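Hypothetical protein VC0802 (Vibrio cholerae, PDB 1ZVP) is of unknown function, possibly a transport protein, and carries two ACT domains of the kind that often bind small regulatory ligands. Local coordinates at residues 45-49 and 50-54. Residues are numbered along the deposited sequence; the frame is centred on the assembly and turned at random.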
# COMPACT_ATOMS: atom_id res chain seq x y z
N PHE D 45 -1.81 6.71 7.98
CA PHE D 45 -1.88 7.53 6.77
C PHE D 45 -2.73 8.77 6.99
O PHE D 45 -3.89 8.68 7.40
CB PHE D 45 -2.37 6.76 5.53
CG PHE D 45 -1.95 7.40 4.23
CD1 PHE D 45 -0.89 6.90 3.50
CD2 PHE D 45 -2.60 8.55 3.76
CE1 PHE D 45 -0.48 7.52 2.31
CE2 PHE D 45 -2.20 9.17 2.59
CZ PHE D 45 -1.14 8.65 1.86
N ARG D 46 -2.13 9.92 6.74
CA ARG D 46 -2.86 11.17 6.77
C ARG D 46 -3.58 11.41 5.45
O ARG D 46 -2.98 11.86 4.46
CB ARG D 46 -1.93 12.32 7.12
CG ARG D 46 -2.63 13.62 7.39
CD ARG D 46 -1.73 14.59 8.18
NE ARG D 46 -0.32 14.64 7.73
CZ ARG D 46 0.10 15.08 6.54
NH1 ARG D 46 -0.77 15.48 5.61
NH2 ARG D 46 1.40 15.09 6.26
N GLU D 47 -4.86 11.06 5.42
CA GLU D 47 -5.72 11.34 4.29
C GLU D 47 -6.39 12.70 4.53
O GLU D 47 -6.63 13.08 5.69
CB GLU D 47 -6.81 10.26 4.15
CG GLU D 47 -6.32 8.83 3.95
CD GLU D 47 -7.45 7.87 3.58
OE1 GLU D 47 -8.40 7.70 4.38
OE2 GLU D 47 -7.39 7.26 2.49
N PRO D 48 -6.70 13.45 3.45
CA PRO D 48 -7.55 14.64 3.55
C PRO D 48 -8.83 14.44 4.41
O PRO D 48 -9.23 15.34 5.16
CB PRO D 48 -7.93 14.90 2.09
CG PRO D 48 -6.76 14.43 1.32
CD PRO D 48 -6.22 13.23 2.07
N GLU D 49 -9.43 13.25 4.32
CA GLU D 49 -10.63 12.89 5.06
C GLU D 49 -10.36 12.51 6.52
O GLU D 49 -11.29 12.14 7.24
CB GLU D 49 -11.34 11.69 4.39
CG GLU D 49 -11.74 11.85 2.93
CD GLU D 49 -10.60 11.62 1.92
OE1 GLU D 49 -9.46 11.31 2.33
OE2 GLU D 49 -10.87 11.75 0.71
N GLY D 50 -9.09 12.58 6.95
CA GLY D 50 -8.72 12.21 8.32
C GLY D 50 -7.58 11.20 8.41
O GLY D 50 -7.14 10.66 7.40
N LEU D 51 -7.13 10.95 9.63
CA LEU D 51 -6.00 10.05 9.89
C LEU D 51 -6.43 8.60 9.87
O LEU D 51 -7.31 8.21 10.64
CB LEU D 51 -5.38 10.39 11.25
CG LEU D 51 -4.09 9.72 11.70
CD1 LEU D 51 -2.88 10.23 10.93
CD2 LEU D 51 -3.91 9.99 13.18
N THR D 52 -5.83 7.82 8.98
CA THR D 52 -5.99 6.36 8.99
C THR D 52 -5.03 5.76 10.01
O THR D 52 -3.84 6.08 10.02
CB THR D 52 -5.72 5.72 7.59
OG1 THR D 52 -6.61 6.26 6.61
CG2 THR D 52 -5.89 4.19 7.63
N LEU D 53 -5.56 4.91 10.89
CA LEU D 53 -4.72 4.14 11.80
C LEU D 53 -4.94 2.67 11.51
O LEU D 53 -6.07 2.24 11.33
CB LEU D 53 -5.05 4.42 13.27
CG LEU D 53 -4.95 5.84 13.83
CD1 LEU D 53 -5.54 5.90 15.26
CD2 LEU D 53 -3.52 6.38 13.80
N VAL D 54 -3.85 1.90 11.45
CA VAL D 54 -3.95 0.45 11.40
C VAL D 54 -3.44 -0.06 12.74
O VAL D 54 -2.31 0.21 13.13
CB VAL D 54 -3.16 -0.19 10.20
CG1 VAL D 54 -3.47 -1.67 10.09
CG2 VAL D 54 -3.52 0.48 8.90
O HOH W 1 -8.53 8.14 7.04
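A 2:2 beta hairpin, with P48 and E49 as its two-residue loop, joins F45 and E47 of strand 43-47 to T52 and G50 of strand 50-56, with a type I turn from E47 to G50 closing it. Two backbone bonds pair F45 with T52, T52 N reaching F45 O at 2.6 Å and F45 N reaching T52 O at 2.9 Å, both nearly straight at the hydrogen. At the turn, G50 N bonds to E47 O (2.8 Å) and E47 N to G50 O (3.0 Å), the latter being the more bent of the pair, at 137°. G50 has a positive phi of 128°, a backbone conformation readily open to glycine.

F45, E47 and T52 project from one face, R46 and L51 from the other. On the first, E47 OE1 lies 3.2 Å from T52 OG1 at an angle too poor for a hydrogen bond. A water joins the two instead, donating to E47 OE1 (2.7 Å) and to G50 O (2.9 Å) while accepting from T52 OG1 (2.7 Å). A chi1 of -59° turns T52 OG1 to the side where the water and E47 lie.

E47 and T52 also bond to backbone N atoms of the second subunit: Y109 and H110 for the carboxylate, Y108 for the hydroxyl. The F45 ring stacks on H112 of that subunit, and its strand pairs antiparallel with a strand there. The arrangement is a 2:2 hairpin with a type I turn, at the edge of this chain's three-stranded sheet, which runs on into the second subunit, within an ACT-family region.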